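Local coordinates for phytoene synthase (Enterococcus hirae, PDB 5IYS), which binds magnesium ions and farnesyl thiodiphosphate, an analogue of farnesyl diphosphate, and probably joins two isoprenyl diphosphates head to head, as squalene and phytoene synthases do, at residues V83-P87 with V88-L92; H272-K275 with V276-L279. One frame throughout, in Å; residues are numbered along the deposited sequence.

Contact 1. Residues V83-P87 with V88-L92; sequences VPNDP and VWRAL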
loop_
_atom_site.group_PDB
_atom_site.type_symbol
_atom_site.label_atom_id
_atom_site.label_comp_id
_atom_site.label_asym_id
_atom_site.label_seq_id
_atom_site.Cartn_x
_atom_site.Cartn_y
_atom_site.Cartn_z
ATOM N N VAL A 83 5.771 -23.882 -9.081
ATOM C CA VAL A 83 5.594 -23.234 -7.779
ATOM C C VAL A 83 6.792 -23.451 -6.843
ATOM O O VAL A 83 7.068 -24.585 -6.453
ATOM C CB VAL A 83 4.315 -23.779 -7.079
ATOM C CG1 VAL A 83 4.117 -23.106 -5.732
ATOM C CG2 VAL A 83 3.080 -23.526 -7.986
ATOM N N PRO A 84 7.462 -22.368 -6.409
ATOM C CA PRO A 84 8.536 -22.512 -5.435
ATOM C C PRO A 84 8.042 -23.181 -4.162
ATOM O O PRO A 84 6.883 -23.003 -3.767
ATOM C CB PRO A 84 8.924 -21.061 -5.140
ATOM C CG PRO A 84 8.618 -20.368 -6.424
ATOM C CD PRO A 84 7.281 -20.956 -6.788
ATOM N N ASN A 85 8.889 -23.989 -3.533
ATOM C CA ASN A 85 8.380 -24.808 -2.418
ATOM C C ASN A 85 8.692 -24.004 -1.154
ATOM O O ASN A 85 9.791 -24.117 -0.613
ATOM C CB ASN A 85 9.054 -26.190 -2.400
ATOM C CG ASN A 85 8.241 -27.239 -1.655
ATOM O OD1 ASN A 85 7.171 -26.962 -1.102
ATOM N ND2 ASN A 85 8.724 -28.477 -1.692
ATOM N N ASP A 86 7.783 -23.089 -0.803
ATOM C CA ASP A 86 8.037 -21.967 0.113
ATOM C C ASP A 86 6.645 -21.477 0.560
ATOM O O ASP A 86 5.747 -21.423 -0.266
ATOM C CB ASP A 86 8.732 -20.845 -0.678
ATOM C CG ASP A 86 8.693 -19.492 0.037
ATOM O OD1 ASP A 86 7.605 -18.939 0.330
ATOM O OD2 ASP A 86 9.777 -18.917 0.231
ATOM N N PRO A 87 6.449 -21.208 1.858
ATOM C CA PRO A 87 5.094 -20.992 2.384
ATOM C C PRO A 87 4.314 -19.911 1.636
ATOM O O PRO A 87 3.111 -20.069 1.434
ATOM C CB PRO A 87 5.309 -20.539 3.832
ATOM C CG PRO A 87 6.786 -20.427 4.034
ATOM C CD PRO A 87 7.497 -21.070 2.888
ATOM N N VAL A 88 4.973 -18.783 1.364
ATOM C CA VAL A 88 4.319 -17.657 0.723
ATOM C C VAL A 88 3.930 -18.019 -0.690
ATOM O O VAL A 88 2.801 -17.794 -1.100
ATOM C CB VAL A 88 5.204 -16.388 0.735
ATOM C CG1 VAL A 88 4.549 -15.248 -0.067
ATOM C CG2 VAL A 88 5.417 -15.909 2.155
ATOM N N TRP A 89 4.811 -18.728 -1.381
ATOM C CA TRP A 89 4.532 -19.133 -2.758
ATOM C C TRP A 89 3.496 -20.244 -2.837
ATOM O O TRP A 89 2.628 -20.204 -3.710
ATOM C CB TRP A 89 5.826 -19.562 -3.472
ATOM C CG TRP A 89 6.695 -18.383 -3.820
ATOM C CD1 TRP A 89 7.902 -18.071 -3.278
ATOM C CD2 TRP A 89 6.379 -17.323 -4.743
ATOM N NE1 TRP A 89 8.394 -16.916 -3.842
ATOM C CE2 TRP A 89 7.459 -16.418 -4.723
ATOM C CE3 TRP A 89 5.276 -17.044 -5.560
ATOM C CZ2 TRP A 89 7.505 -15.292 -5.561
ATOM C CZ3 TRP A 89 5.299 -15.914 -6.372
ATOM C CH2 TRP A 89 6.394 -15.028 -6.340
ATOM N N ARG A 90 3.472 -21.123 -1.832
ATOM C CA ARG A 90 2.454 -22.185 -1.784
ATOM C C ARG A 90 1.058 -21.596 -1.502
ATOM O O ARG A 90 0.064 -21.940 -2.177
ATOM C CB ARG A 90 2.795 -23.277 -0.753
ATOM C CG ARG A 90 3.899 -24.273 -1.236
ATOM C CD ARG A 90 4.102 -25.389 -0.245
ATOM N NE ARG A 90 4.262 -24.899 1.119
ATOM C CZ ARG A 90 5.412 -24.906 1.791
ATOM N NH1 ARG A 90 6.493 -25.420 1.230
ATOM N NH2 ARG A 90 5.476 -24.424 3.034
ATOM N N ALA A 91 0.993 -20.646 -0.572
ATOM C CA ALA A 91 -0.282 -19.939 -0.333
ATOM C C ALA A 91 -0.697 -19.179 -1.592
ATOM O O ALA A 91 -1.858 -19.245 -2.013
ATOM C CB ALA A 91 -0.131 -18.948 0.852
ATOM N N LEU A 92 0.250 -18.482 -2.226
ATOM C CA LEU A 92 -0.080 -17.799 -3.477
ATOM C C LEU A 92 -0.538 -18.717 -4.591
ATOM O O LEU A 92 -1.452 -18.363 -5.335
ATOM C CB LEU A 92 1.036 -16.878 -3.981
ATOM C CG LEU A 92 1.280 -15.586 -3.187
ATOM C CD1 LEU A 92 2.551 -14.972 -3.768
ATOM C CD2 LEU A 92 0.050 -14.647 -3.280
#
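Asp-86, the N-cap of helix 87-98, has CG anti to its backbone N (chi1 164°), which sets OD1 before the first backbone N-H groups of the helix, those of Val-88 and Trp-89. OD1 accepts from Trp-89 N at 3.3 Å, met on the anti side and tilted out of the carboxylate plane, while the shorter approach of Val-88 N is strongly bent and makes only a weak bond. The other oxygen, OD2, forms a salt bridge with Arg-54 of helix 39-60, which ties the helix start to a neighbouring helix. The negative cap probably also suits the helix dipole. The indole of Trp-89 lies against the loop, where Pro-84 CG sits over one face, 4.0 Å from the centroid of the five-membered ring, a CH-pi contact. Phe-78 and Phe-51 also meet this ring, and Gln-74 accepts from its NE1. Arg-90 bends at chi3 (-49°) and folds back above the peptide joining Asp-86 to Pro-87. Asp-15 of helix 13-26 takes its NH2 in a salt bridge. In the guanidinium plane, Arg-90 NH1 reaches Asn-85 OD1 at 2.9 Å, yet it stands 43° above the plane of that amide.

Contact 2. Residues H272-K275 with V276-L279; sequences HYRK and VQLL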
loop_
_atom_site.group_PDB
_atom_site.type_symbol
_atom_site.label_atom_id
_atom_site.label_comp_id
_atom_site.label_asym_id
_atom_site.label_seq_id
_atom_site.Cartn_x
_atom_site.Cartn_y
_atom_site.Cartn_z
ATOM N N HIS A 272 -6.879 2.500 18.177
ATOM C CA HIS A 272 -7.893 1.466 18.010
ATOM C C HIS A 272 -9.278 2.102 18.103
ATOM O O HIS A 272 -10.187 1.747 17.345
ATOM C CB HIS A 272 -7.746 0.404 19.092
ATOM C CG HIS A 272 -8.846 -0.610 19.076
ATOM N ND1 HIS A 272 -9.952 -0.521 19.897
ATOM C CD2 HIS A 272 -9.054 -1.679 18.269
ATOM C CE1 HIS A 272 -10.756 -1.540 19.651
ATOM N NE2 HIS A 272 -10.223 -2.272 18.687
ATOM N N TYR A 273 -9.461 2.992 19.076
ATOM C CA TYR A 273 -10.741 3.677 19.216
ATOM C C TYR A 273 -11.130 4.374 17.898
ATOM O O TYR A 273 -12.267 4.308 17.457
ATOM C CB TYR A 273 -10.645 4.702 20.358
ATOM C CG TYR A 273 -11.887 5.527 20.586
ATOM C CD1 TYR A 273 -12.918 5.042 21.397
ATOM C CD2 TYR A 273 -11.990 6.818 20.092
ATOM C CE1 TYR A 273 -14.018 5.837 21.713
ATOM C CE2 TYR A 273 -13.120 7.605 20.360
ATOM C CZ TYR A 273 -14.117 7.114 21.191
ATOM O OH TYR A 273 -15.199 7.913 21.512
ATOM N N ARG A 274 -10.224 5.159 17.330
ATOM C CA ARG A 274 -10.482 5.873 16.088
ATOM C C ARG A 274 -10.714 4.955 14.866
ATOM O O ARG A 274 -11.620 5.175 14.055
ATOM C CB ARG A 274 -9.303 6.822 15.833
ATOM C CG ARG A 274 -9.484 7.756 14.673
ATOM C CD ARG A 274 -10.731 8.618 14.820
ATOM N NE ARG A 274 -10.876 9.403 13.598
ATOM C CZ ARG A 274 -12.025 9.654 12.998
ATOM N NH1 ARG A 274 -13.150 9.288 13.584
ATOM N NH2 ARG A 274 -12.038 10.309 11.846
ATOM N N LYS A 275 -10.021 3.832 14.852
ATOM C CA LYS A 275 -10.268 2.794 13.838
ATOM C C LYS A 275 -11.672 2.227 13.916
ATOM O O LYS A 275 -12.340 2.045 12.895
ATOM C CB LYS A 275 -9.257 1.664 13.933
ATOM C CG LYS A 275 -7.859 2.117 13.500
ATOM C CD LYS A 275 -6.844 0.980 13.616
ATOM C CE LYS A 275 -5.423 1.501 13.355
ATOM N NZ LYS A 275 -4.369 0.628 13.942
ATOM N N VAL A 276 -12.152 2.037 15.138
ATOM C CA VAL A 276 -13.512 1.506 15.308
ATOM C C VAL A 276 -14.524 2.540 14.853
ATOM O O VAL A 276 -15.494 2.218 14.164
ATOM C CB VAL A 276 -13.795 1.099 16.789
ATOM C CG1 VAL A 276 -15.324 0.840 16.996
ATOM C CG2 VAL A 276 -13.010 -0.175 17.110
ATOM N N GLN A 277 -14.269 3.796 15.187
ATOM C CA GLN A 277 -15.131 4.869 14.720
ATOM C C GLN A 277 -15.195 4.883 13.202
ATOM O O GLN A 277 -16.258 5.083 12.605
ATOM C CB GLN A 277 -14.603 6.228 15.189
ATOM C CG GLN A 277 -14.896 6.503 16.636
ATOM C CD GLN A 277 -14.485 7.908 17.019
ATOM O OE1 GLN A 277 -13.368 8.334 16.717
ATOM N NE2 GLN A 277 -15.375 8.624 17.707
ATOM N N LEU A 278 -14.038 4.713 12.580
ATOM C CA LEU A 278 -13.965 4.714 11.124
ATOM C C LEU A 278 -14.703 3.540 10.463
ATOM O O LEU A 278 -15.385 3.711 9.436
ATOM C CB LEU A 278 -12.491 4.790 10.664
ATOM C CG LEU A 278 -11.877 6.196 10.799
ATOM C CD1 LEU A 278 -10.340 6.246 10.820
ATOM C CD2 LEU A 278 -12.386 7.142 9.747
ATOM N N LEU A 279 -14.624 2.359 11.071
ATOM C CA LEU A 279 -15.404 1.215 10.556
ATOM C C LEU A 279 -16.902 1.527 10.540
ATOM O O LEU A 279 -17.621 1.124 9.618
ATOM C CB LEU A 279 -15.145 -0.057 11.352
ATOM C CG LEU A 279 -13.713 -0.591 11.476
ATOM C CD1 LEU A 279 -13.633 -1.886 12.280
ATOM C CD2 LEU A 279 -12.964 -0.716 10.151
#
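Four successive i to i+4 bonds, from Val-276 N to His-272 O at 3.0 Å through Leu-279 N to Lys-275 O at 2.9 Å, wind residues 272-279 into the first two turns of the alpha-helix 272-287. Side chains one turn apart then meet along its flanks. Val-276 lays CG2 over one face of the His-272 imidazole, 4.0 Å from the ring centroid and displaced toward the rim, a CH-pi contact nearest CE1. One residue on, the Gln-277 amide leans against the outer part of the Tyr-273 ring, Gln-277 CD lying 3.6 Å from Tyr-273 CE2 with the two planes inclined by 42°.

The same amide serves Arg-274. A bend at chi2 (57°) turns this arginine along the helix in the direction of its C-terminal end, where NH1 gives a hydrogen bond to Gln-277 OE1 at 3.3 Å; the oxygen lies near the guanidinium plane, but the donor stands well above the plane of the amide. Leu-278 lies beneath one guanidinium face, CD2 reaching Arg-274 NH2 at 3.8 Å, and its own side chain packs on Phe-247 and Glu-251 of helix 236-258. Glu-251 also takes Arg-274 NE in a salt bridge, and Glu-281, about two turns further along helix 272-287, takes NH1. Held by two carboxylates, the guanidinium probably owes most of its fixing to them, the long bond to glutamine adding a neutral partner. The charge is thus probably compensated both within the helix and across to helix 236-258, while leucine supplies an apolar floor.

Both contacts occupy the early turns of a helix in an all-helical terpenoid synthase fold, yet they share no element: contact 1 leads into helix 87-98 and contact 2 opens helix 272-287, their centres about 34 Å apart. Each is partly buried. In contact 1 the buried side is aromatic and apolar, set among helices 13-26, 39-60 and 65-80, and the loop supplies the cap. Contact 2 uses the i to i+3 and i to i+4 spacings of one helix, its histidine and tyrosine exposed and its inward side meeting helices 236-258 and 28-34. An arginine with an amide partner recurs in both, its main carboxylate partner coming from another helix each time; both contacts lie away from the magnesium sites.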